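Local coordinates for mevalonate diphosphate decarboxylase (Legionella pneumophila, PDB 3LTO), which probably catalyses the ATP-dependent decarboxylation of mevalonate diphosphate to isopentenyl diphosphate, a step in making isoprenoid lipids, at residues Lys226-Ile231 and Gly277-Met282; Ile11-Tyr16 and Gln233-Glu238; Val43-Leu48 and Lys119-Ala124. All coordinates share one frame; numbering follows the deposited sequence.

Interaction 1 (Lys226-Ile231 and Gly277-Met282); sequences KDWTSI and GPVVTM
Over one face of the Trp228 indole sits the CG2 methyl of Val279, while the pyrrole edge is turned to the carbonyl of Gly277. The methyl lies 3.6 Å from the centroid of the six-membered ring, a CH-pi contact 21° off the ring normal, and it leans toward the rim, reaching Trp228 CZ2 from Val279 CG2 at 3.4 Å. At the edge, Trp228 NE1 donates to Gly277 O at 2.8 Å. That oxygen lies almost in the ring plane, but the bond is bent, with an N-H...O angle of 150°. The edge bond limits how far the ring can turn in its own plane, and the methyl backs one face. Gly277 O also accepts from Gln296, and outside the two segments the indole meets Arg293 in a cation-pi contact and Tyr173 edge-to-face.

The same Val279 methyl serves a second neighbour, with Ile231 CG2 resting 3.6 Å from Val279 CG2. With CG1 of Val279 anti to the backbone N (chi1 161°), CG2 lies beside that nitrogen and anti to the carbonyl carbon, where it faces the helix. Ile231 in turn leans on helix 208-224.

One residue before Trp228, Asp227 is the N-cap. Its OD1 accepts from Ser230 N at 3.2 Å and its OD2 from Ser230 OG at 2.8 Å, both from above the carboxylate plane; the start of a helix would be expected to favour a negative charge there. Lys226, with positive phi, is the C-prime residue of the Schellman motif closing helix 208-224. The whole is a capped helix start packed on an outermost strand of the four-stranded antiparallel sheet in the C-terminal domain.

Interaction 2 (Ile11-Tyr16 and Gln233-Glu238); sequences IALIKY and QICWHE. With SO4 (sulfate ion), chain C; SO4 (sulfate ion), chain D.
Leu13 and Cys235 bring the two backbones to 5.7 Å between their CA atoms, and Ile14 and Glu238 follow at 6.5 Å. The chain leaves strand 2-12 here and turns a corner at Leu13, where Leu13 and Ile14 both face Leu32 in a classic beta bulge. The corner meets successive turns of helix 228-247.

Among the side chains, Cys235 SG lies against Leu13 CG at 3.6 Å, and Leu13 extends onward to Leu219 and Phe223. One turn later Glu238 reaches across: CG is anti to the backbone N (chi1 172°), and a bend at chi2 swings the carboxylate round to the corner. Lys15 N donates to Glu238 OE2 at 2.6 Å, nearly straight at 166°; OE2 accepts with its anti lone pair, the one turned away from OE1. Ile14 CA comes to 3.3 Å from Glu238 OE2. The carboxylate is gripped further by Arg208, in a salt bridge to OE2, and by Asn215 at OE1, a setting that would favour its negative form.

The contact joins the N-terminal, S5-type domain to the C-terminal domain of this GHMP-family fold, close to the interdomain cleft that, as in other GHMP enzymes, probably holds the substrate. Beyond the corner, in a pocket that may take substrate phosphates, Tyr16 N donates to O1 of one sulfate at 2.7 Å; Met17, Ser149 and Arg152 also bond this ion. Tyr16 OH bonds O1 of a second sulfate at 2.6 Å, like the first probably from the crystallisation liquor and shared with Lys20, Arg144 and Gly148.

Interaction 3 (Val43-Leu48 and Lys119-Ala124); sequences VKLEKL and KCASIA
Cys120 points from the helix toward the strand, its sulfur set against Val43 and Leu45. Cys120 SG stands 3.3 Å from Val43 O and 3.7 Å from Leu45 CG; it gets there because SG is anti to the backbone N of Cys120 (chi1 -168°), directed at the sheet. Beside it, Leu45 sends CD1 over the helix backbone, 3.6 Å from Ala121 CA, and the same methyl meets Ala124 CB at 4.1 Å. Val43 completes the row, with CG1 at 4.2 Å from Cys120 CB.

The short helix segment's axis comes within 8.4 Å of that of strand 43-47, at 34° between their directions, a close approach consistent with the small Cys120, Ala121 and Ala124. This is helix-on-sheet packing inside the N-terminal domain of the S5 type, where helix 110-129 lies over one face of the mixed sheet.

Further out, the strand is held on both edges: Val43 and Leu45 pair with Ala5 and Trp3 of strand 2-12, and Lys44 and Glu46 with Gln96 and Leu94 of strand 93-99. Trp3 and Ala5 also touch Cys120, and Trp3 touches Ala124, extending the buried layer onto the neighbouring strand. The CB of Lys44 points away from the helix, and Lys44 NZ forms a salt bridge with Glu46 OE2 at 3.5 Å.

From the N terminus, the chain opens interaction 2 at Ile11-Tyr16 and closes it at Gln233-Glu238, far along in the C-terminal half. Interaction 3 is nested wholly within this large loop: strand 31-47, next to strand 2-12 in the sheet, meets helix 110-129. Interaction 1 begins at Lys226-Ile231, before interaction 2 has closed, and ends at Gly277-Met282, so these two cross. They share helix 228-247 and touch, with centres about 9 Å apart. Interaction 3 lies across the chain's centre, about 34 Å from interaction 2 between centres. Thus interaction 3 ties helix to sheet within the N-terminal domain, interaction 1 does so within the C-terminal domain, and interaction 2 joins the two.

Interaction 1 (Lys226-Ile231 and Gly277-Met282)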
loop_
_atom_site.group_PDB
_atom_site.type_symbol
_atom_site.label_atom_id
_atom_site.label_comp_id
_atom_site.label_asym_id
_atom_site.label_seq_id
_atom_site.Cartn_x
_atom_site.Cartn_y
_atom_site.Cartn_z
ATOM N N LYS A 226 -2.152 -16.747 -22.286
ATOM C CA LYS A 226 -3.251 -16.615 -23.237
ATOM C C LYS A 226 -4.095 -17.885 -23.163
ATOM O O LYS A 226 -4.441 -18.480 -24.186
ATOM C CB LYS A 226 -2.709 -16.448 -24.659
ATOM C CG LYS A 226 -1.816 -15.233 -24.850
ATOM C CD LYS A 226 -2.621 -13.961 -25.064
ATOM C CE LYS A 226 -3.119 -13.870 -26.500
ATOM N NZ LYS A 226 -3.877 -12.615 -26.767
ATOM N N ASP A 227 -4.404 -18.304 -21.940
ATOM C CA ASP A 227 -5.201 -19.502 -21.701
ATOM C C ASP A 227 -6.615 -19.107 -21.259
ATOM O O ASP A 227 -6.941 -19.128 -20.068
ATOM C CB ASP A 227 -4.520 -20.354 -20.629
ATOM C CG ASP A 227 -5.212 -21.679 -20.405
ATOM O OD1 ASP A 227 -6.289 -21.910 -20.989
ATOM O OD2 ASP A 227 -4.679 -22.496 -19.630
ATOM N N TRP A 228 -7.448 -18.759 -22.237
ATOM C CA TRP A 228 -8.826 -18.323 -22.002
ATOM C C TRP A 228 -9.686 -19.346 -21.260
ATOM O O TRP A 228 -10.541 -18.978 -20.445
ATOM C CB TRP A 228 -9.476 -17.967 -23.343
ATOM C CG TRP A 228 -10.760 -17.194 -23.250
ATOM C CD1 TRP A 228 -12.015 -17.653 -23.533
ATOM C CD2 TRP A 228 -10.906 -15.811 -22.912
ATOM N NE1 TRP A 228 -12.932 -16.640 -23.398
ATOM C CE2 TRP A 228 -12.281 -15.499 -23.016
ATOM C CE3 TRP A 228 -10.010 -14.804 -22.531
ATOM C CZ2 TRP A 228 -12.783 -14.215 -22.753
ATOM C CZ3 TRP A 228 -10.510 -13.526 -22.270
ATOM C CH2 TRP A 228 -11.885 -13.246 -22.382
ATOM N N THR A 229 -9.460 -20.624 -21.547
ATOM C CA THR A 229 -10.206 -21.694 -20.906
ATOM C C THR A 229 -9.961 -21.675 -19.390
ATOM O O THR A 229 -10.894 -21.876 -18.600
ATOM C CB THR A 229 -9.799 -23.078 -21.485
ATOM O OG1 THR A 229 -10.052 -23.104 -22.896
ATOM C CG2 THR A 229 -10.596 -24.185 -20.832
ATOM N N SER A 230 -8.715 -21.433 -18.984
ATOM C CA SER A 230 -8.389 -21.377 -17.558
ATOM C C SER A 230 -8.921 -20.101 -16.901
ATOM O O SER A 230 -9.285 -20.111 -15.721
ATOM C CB SER A 230 -6.878 -21.465 -17.331
ATOM O OG SER A 230 -6.420 -22.797 -17.463
ATOM N N ILE A 231 -8.948 -19.002 -17.654
ATOM C CA ILE A 231 -9.467 -17.743 -17.128
ATOM C C ILE A 231 -10.944 -18.001 -16.808
ATOM O O ILE A 231 -11.428 -17.675 -15.716
ATOM C CB ILE A 231 -9.324 -16.592 -18.165
ATOM C CG1 ILE A 231 -7.838 -16.303 -18.399
ATOM C CG2 ILE A 231 -10.033 -15.325 -17.669
ATOM C CD1 ILE A 231 -7.555 -15.201 -19.398
ATOM N N GLY A 277 -15.667 -20.210 -25.272
ATOM C CA GLY A 277 -16.833 -19.485 -24.807
ATOM C C GLY A 277 -16.491 -18.211 -24.066
ATOM O O GLY A 277 -15.376 -17.702 -24.168
ATOM N N PRO A 278 -17.440 -17.675 -23.293
ATOM C CA PRO A 278 -17.199 -16.446 -22.546
ATOM C C PRO A 278 -16.662 -16.651 -21.133
ATOM O O PRO A 278 -16.785 -17.727 -20.546
ATOM C CB PRO A 278 -18.575 -15.812 -22.522
ATOM C CG PRO A 278 -19.446 -17.001 -22.285
ATOM C CD PRO A 278 -18.867 -18.046 -23.234
ATOM N N VAL A 279 -16.050 -15.604 -20.597
ATOM C CA VAL A 279 -15.574 -15.641 -19.231
ATOM C C VAL A 279 -16.831 -15.158 -18.506
ATOM O O VAL A 279 -17.527 -14.263 -18.998
ATOM C CB VAL A 279 -14.391 -14.677 -19.031
ATOM C CG1 VAL A 279 -14.209 -14.363 -17.553
ATOM C CG2 VAL A 279 -13.121 -15.313 -19.601
ATOM N N VAL A 280 -17.132 -15.765 -17.362
ATOM C CA VAL A 280 -18.332 -15.438 -16.609
ATOM C C VAL A 280 -18.075 -15.062 -15.157
ATOM O O VAL A 280 -17.236 -15.665 -14.491
ATOM C CB VAL A 280 -19.317 -16.640 -16.637
ATOM C CG1 VAL A 280 -20.630 -16.273 -15.956
ATOM C CG2 VAL A 280 -19.554 -17.073 -18.080
ATOM N N THR A 281 -18.803 -14.055 -14.680
ATOM C CA THR A 281 -18.688 -13.609 -13.298
ATOM C C THR A 281 -20.008 -13.048 -12.833
ATOM O O THR A 281 -20.882 -12.728 -13.640
ATOM C CB THR A 281 -17.689 -12.467 -13.097
ATOM O OG1 THR A 281 -16.731 -12.457 -14.154
ATOM C CG2 THR A 281 -16.984 -12.642 -11.792
HETATM N N MSE A 282 -20.106 -12.911 -11.515
HETATM C CA MSE A 282 -21.265 -12.366 -10.843
HETATM C C MSE A 282 -20.793 -11.589 -9.620
HETATM O O MSE A 282 -19.811 -11.962 -8.983
HETATM C CB MSE A 282 -22.183 -13.470 -10.342
HETATM C CG MSE A 282 -22.780 -14.376 -11.388
HETATM SE SE MSE A 282 -24.115 -15.511 -10.550
HETATM C CE MSE A 282 -25.621 -14.286 -10.600
#

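Interaction 2 (Ile11-Tyr16 and Gln233-Glu238)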
loop_
_atom_site.group_PDB
_atom_site.type_symbol
_atom_site.label_atom_id
_atom_site.label_comp_id
_atom_site.label_asym_id
_atom_site.label_seq_id
_atom_site.Cartn_x
_atom_site.Cartn_y
_atom_site.Cartn_z
ATOM N N ILE A 11 -15.593 -4.351 -13.612
ATOM C CA ILE A 11 -16.051 -5.669 -13.186
ATOM C C ILE A 11 -14.874 -6.541 -12.730
ATOM O O ILE A 11 -13.940 -6.809 -13.489
ATOM C CB ILE A 11 -16.796 -6.383 -14.330
ATOM C CG1 ILE A 11 -17.280 -7.757 -13.863
ATOM C CG2 ILE A 11 -15.881 -6.529 -15.536
ATOM C CD1 ILE A 11 -18.313 -7.703 -12.763
ATOM N N ALA A 12 -14.938 -6.983 -11.481
ATOM C CA ALA A 12 -13.887 -7.796 -10.891
ATOM C C ALA A 12 -13.918 -9.283 -11.240
ATOM O O ALA A 12 -14.962 -9.930 -11.167
ATOM C CB ALA A 12 -13.914 -7.618 -9.370
ATOM N N LEU A 13 -12.759 -9.806 -11.636
ATOM C CA LEU A 13 -12.591 -11.226 -11.949
ATOM C C LEU A 13 -12.208 -11.916 -10.625
ATOM O O LEU A 13 -12.615 -13.053 -10.360
ATOM C CB LEU A 13 -11.497 -11.412 -13.010
ATOM C CG LEU A 13 -11.933 -11.278 -14.479
ATOM C CD1 LEU A 13 -12.788 -10.046 -14.654
ATOM C CD2 LEU A 13 -10.719 -11.220 -15.391
ATOM N N ILE A 14 -11.412 -11.215 -9.811
ATOM C CA ILE A 14 -11.011 -11.678 -8.475
ATOM C C ILE A 14 -11.691 -10.636 -7.569
ATOM O O ILE A 14 -11.473 -9.432 -7.727
ATOM C CB ILE A 14 -9.480 -11.634 -8.276
ATOM C CG1 ILE A 14 -8.792 -12.554 -9.294
ATOM C CG2 ILE A 14 -9.130 -12.073 -6.856
ATOM C CD1 ILE A 14 -9.112 -14.036 -9.115
ATOM N N LYS A 15 -12.509 -11.094 -6.626
ATOM C CA LYS A 15 -13.280 -10.184 -5.775
ATOM C C LYS A 15 -12.643 -9.597 -4.521
ATOM O O LYS A 15 -12.014 -10.297 -3.740
ATOM C CB LYS A 15 -14.584 -10.866 -5.333
ATOM C CG LYS A 15 -15.324 -11.670 -6.401
ATOM C CD LYS A 15 -15.848 -10.793 -7.514
ATOM C CE LYS A 15 -16.684 -11.604 -8.494
ATOM N NZ LYS A 15 -17.170 -10.772 -9.638
ATOM N N TYR A 16 -12.847 -8.298 -4.330
ATOM C CA TYR A 16 -12.384 -7.593 -3.145
ATOM C C TYR A 16 -13.422 -7.947 -2.084
ATOM O O TYR A 16 -13.090 -8.386 -0.991
ATOM C CB TYR A 16 -12.374 -6.084 -3.400
ATOM C CG TYR A 16 -12.496 -5.243 -2.148
ATOM C CD1 TYR A 16 -11.664 -5.455 -1.044
ATOM C CD2 TYR A 16 -13.443 -4.224 -2.071
ATOM C CE1 TYR A 16 -11.782 -4.672 0.102
ATOM C CE2 TYR A 16 -13.567 -3.438 -0.941
ATOM C CZ TYR A 16 -12.740 -3.665 0.146
ATOM O OH TYR A 16 -12.906 -2.898 1.274
ATOM N N GLN A 233 -12.575 -20.907 -16.198
ATOM C CA GLN A 233 -12.711 -21.800 -15.050
ATOM C C GLN A 233 -12.384 -21.132 -13.717
ATOM O O GLN A 233 -13.131 -21.259 -12.745
ATOM C CB GLN A 233 -11.827 -23.033 -15.254
ATOM C CG GLN A 233 -12.082 -23.726 -16.587
ATOM C CD GLN A 233 -11.158 -24.903 -16.837
ATOM O OE1 GLN A 233 -9.949 -24.812 -16.632
ATOM N NE2 GLN A 233 -11.725 -26.011 -17.303
ATOM N N ILE A 234 -11.268 -20.420 -13.667
ATOM C CA ILE A 234 -10.875 -19.732 -12.448
ATOM C C ILE A 234 -11.930 -18.698 -12.050
ATOM O O ILE A 234 -12.373 -18.666 -10.903
ATOM C CB ILE A 234 -9.516 -19.023 -12.626
ATOM C CG1 ILE A 234 -8.437 -20.047 -12.994
ATOM C CG2 ILE A 234 -9.130 -18.303 -11.341
ATOM C CD1 ILE A 234 -7.138 -19.414 -13.439
ATOM N N CYS A 235 -12.334 -17.850 -12.990
ATOM C CA CYS A 235 -13.335 -16.837 -12.673
ATOM C C CYS A 235 -14.638 -17.484 -12.234
ATOM O O CYS A 235 -15.364 -16.937 -11.400
ATOM C CB CYS A 235 -13.573 -15.917 -13.875
ATOM S SG CYS A 235 -12.172 -14.819 -14.246
ATOM N N TRP A 236 -14.925 -18.652 -12.803
ATOM C CA TRP A 236 -16.133 -19.398 -12.475
ATOM C C TRP A 236 -16.055 -19.800 -11.003
ATOM O O TRP A 236 -16.975 -19.553 -10.218
ATOM C CB TRP A 236 -16.211 -20.639 -13.373
ATOM C CG TRP A 236 -17.481 -21.450 -13.294
ATOM C CD1 TRP A 236 -17.708 -22.551 -12.516
ATOM C CD2 TRP A 236 -18.664 -21.271 -14.088
ATOM N NE1 TRP A 236 -18.952 -23.071 -12.780
ATOM C CE2 TRP A 236 -19.560 -22.304 -13.741
ATOM C CE3 TRP A 236 -19.051 -20.334 -15.058
ATOM C CZ2 TRP A 236 -20.823 -22.432 -14.332
ATOM C CZ3 TRP A 236 -20.306 -20.460 -15.648
ATOM C CH2 TRP A 236 -21.178 -21.505 -15.282
ATOM N N HIS A 237 -14.935 -20.415 -10.638
ATOM C CA HIS A 237 -14.709 -20.854 -9.269
ATOM C C HIS A 237 -14.754 -19.670 -8.313
ATOM O O HIS A 237 -15.334 -19.756 -7.232
ATOM C CB HIS A 237 -13.356 -21.570 -9.173
ATOM C CG HIS A 237 -13.305 -22.867 -9.920
ATOM N ND1 HIS A 237 -12.123 -23.467 -10.294
ATOM C CD2 HIS A 237 -14.295 -23.682 -10.358
ATOM C CE1 HIS A 237 -12.386 -24.594 -10.934
ATOM N NE2 HIS A 237 -13.698 -24.747 -10.985
ATOM N N GLU A 238 -14.156 -18.558 -8.729
ATOM C CA GLU A 238 -14.121 -17.354 -7.912
ATOM C C GLU A 238 -15.505 -16.788 -7.541
ATOM O O GLU A 238 -15.791 -16.596 -6.357
ATOM C CB GLU A 238 -13.271 -16.286 -8.612
ATOM C CG GLU A 238 -13.301 -14.900 -7.966
ATOM C CD GLU A 238 -12.470 -14.790 -6.692
ATOM O OE1 GLU A 238 -11.933 -15.812 -6.215
ATOM O OE2 GLU A 238 -12.355 -13.663 -6.169
HETATM S S SO4 C . -15.617 -6.305 -5.910
HETATM O O1 SO4 C . -14.267 -6.841 -6.152
HETATM O O2 SO4 C . -15.620 -4.886 -6.280
HETATM O O3 SO4 C . -16.578 -7.050 -6.735
HETATM O O4 SO4 C . -16.000 -6.429 -4.498
HETATM S S SO4 D . -15.802 -0.711 1.273
HETATM O O1 SO4 D . -14.333 -0.687 1.326
HETATM O O2 SO4 D . -16.291 0.318 0.343
HETATM O O3 SO4 D . -16.251 -2.035 0.811
HETATM O O4 SO4 D . -16.346 -0.457 2.619
#

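Interaction 3 (Val43-Leu48 and Lys119-Ala124)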
loop_
_atom_site.group_PDB
_atom_site.type_symbol
_atom_site.label_atom_id
_atom_site.label_comp_id
_atom_site.label_asym_id
_atom_site.label_seq_id
_atom_site.Cartn_x
_atom_site.Cartn_y
_atom_site.Cartn_z
ATOM N N VAL A 43 -21.170 13.076 -12.625
ATOM C CA VAL A 43 -21.468 13.909 -11.475
ATOM C C VAL A 43 -21.285 15.371 -11.809
ATOM O O VAL A 43 -20.243 15.788 -12.302
ATOM C CB VAL A 43 -20.577 13.573 -10.271
ATOM C CG1 VAL A 43 -20.818 14.583 -9.156
ATOM C CG2 VAL A 43 -20.880 12.172 -9.780
ATOM N N LYS A 44 -22.317 16.150 -11.545
ATOM C CA LYS A 44 -22.255 17.575 -11.787
ATOM C C LYS A 44 -22.324 18.245 -10.426
ATOM O O LYS A 44 -23.116 17.853 -9.569
ATOM C CB LYS A 44 -23.433 18.019 -12.659
ATOM C CG LYS A 44 -23.522 19.526 -12.884
ATOM C CD LYS A 44 -24.632 19.862 -13.866
ATOM C CE LYS A 44 -24.741 21.365 -14.091
ATOM N NZ LYS A 44 -25.832 21.704 -15.056
ATOM N N LEU A 45 -21.477 19.237 -10.212
ATOM C CA LEU A 45 -21.494 19.953 -8.951
ATOM C C LEU A 45 -21.794 21.414 -9.202
ATOM O O LEU A 45 -21.232 22.017 -10.110
ATOM C CB LEU A 45 -20.147 19.841 -8.233
ATOM C CG LEU A 45 -19.780 18.483 -7.648
ATOM C CD1 LEU A 45 -18.368 18.558 -7.058
ATOM C CD2 LEU A 45 -20.801 18.097 -6.577
ATOM N N GLU A 46 -22.693 21.964 -8.397
ATOM C CA GLU A 46 -23.056 23.368 -8.479
ATOM C C GLU A 46 -22.938 23.884 -7.055
ATOM O O GLU A 46 -23.486 23.294 -6.123
ATOM C CB GLU A 46 -24.495 23.554 -8.971
ATOM C CG GLU A 46 -24.792 22.875 -10.295
ATOM C CD GLU A 46 -26.125 23.302 -10.891
ATOM O OE1 GLU A 46 -27.139 23.302 -10.161
ATOM O OE2 GLU A 46 -26.159 23.628 -12.096
ATOM N N LYS A 47 -22.212 24.976 -6.885
ATOM C CA LYS A 47 -22.037 25.549 -5.567
ATOM C C LYS A 47 -23.372 26.065 -5.020
ATOM O O LYS A 47 -24.189 26.599 -5.767
ATOM C CB LYS A 47 -21.003 26.672 -5.650
ATOM C CG LYS A 47 -20.636 27.288 -4.321
ATOM C CD LYS A 47 -19.302 28.009 -4.410
ATOM C CE LYS A 47 -19.307 29.093 -5.467
ATOM N NZ LYS A 47 -17.976 29.767 -5.523
ATOM N N LEU A 48 -23.608 25.862 -3.727
ATOM C CA LEU A 48 -24.828 26.338 -3.082
ATOM C C LEU A 48 -24.416 27.436 -2.100
ATOM O O LEU A 48 -23.253 27.510 -1.692
ATOM C CB LEU A 48 -25.521 25.211 -2.320
ATOM C CG LEU A 48 -26.149 24.066 -3.115
ATOM C CD1 LEU A 48 -26.525 22.950 -2.162
ATOM C CD2 LEU A 48 -27.376 24.552 -3.870
ATOM N N LYS A 119 -13.551 12.685 -8.862
ATOM C CA LYS A 119 -12.970 13.456 -9.958
ATOM C C LYS A 119 -13.572 14.850 -10.069
ATOM O O LYS A 119 -12.844 15.839 -10.197
ATOM C CB LYS A 119 -13.144 12.690 -11.279
ATOM C CG LYS A 119 -12.429 11.351 -11.259
ATOM C CD LYS A 119 -12.815 10.441 -12.418
ATOM C CE LYS A 119 -12.194 10.871 -13.734
ATOM N NZ LYS A 119 -12.376 9.817 -14.777
ATOM N N CYS A 120 -14.897 14.941 -10.009
ATOM C CA CYS A 120 -15.546 16.242 -10.109
ATOM C C CYS A 120 -15.209 17.147 -8.913
ATOM O O CYS A 120 -14.907 18.326 -9.092
ATOM C CB CYS A 120 -17.059 16.068 -10.211
ATOM S SG CYS A 120 -17.943 17.571 -10.668
ATOM N N ALA A 121 -15.254 16.596 -7.703
ATOM C CA ALA A 121 -14.955 17.387 -6.510
ATOM C C ALA A 121 -13.498 17.831 -6.529
ATOM O O ALA A 121 -13.169 18.948 -6.113
ATOM C CB ALA A 121 -15.254 16.574 -5.235
ATOM N N SER A 122 -12.628 16.952 -7.020
ATOM C CA SER A 122 -11.211 17.260 -7.102
ATOM C C SER A 122 -11.001 18.469 -7.996
ATOM O O SER A 122 -10.225 19.364 -7.667
ATOM C CB SER A 122 -10.424 16.063 -7.644
ATOM O OG SER A 122 -10.309 15.063 -6.652
ATOM N N ILE A 123 -11.704 18.491 -9.122
ATOM C CA ILE A 123 -11.597 19.598 -10.060
ATOM C C ILE A 123 -12.175 20.847 -9.411
ATOM O O ILE A 123 -11.485 21.856 -9.252
ATOM C CB ILE A 123 -12.352 19.279 -11.365
ATOM C CG1 ILE A 123 -11.646 18.125 -12.087
ATOM C CG2 ILE A 123 -12.432 20.518 -12.252
ATOM C CD1 ILE A 123 -12.357 17.643 -13.321
ATOM N N ALA A 124 -13.439 20.761 -9.016
ATOM C CA ALA A 124 -14.131 21.868 -8.373
ATOM C C ALA A 124 -13.359 22.449 -7.188
ATOM O O ALA A 124 -13.134 23.651 -7.118
ATOM C CB ALA A 124 -15.501 21.410 -7.908
#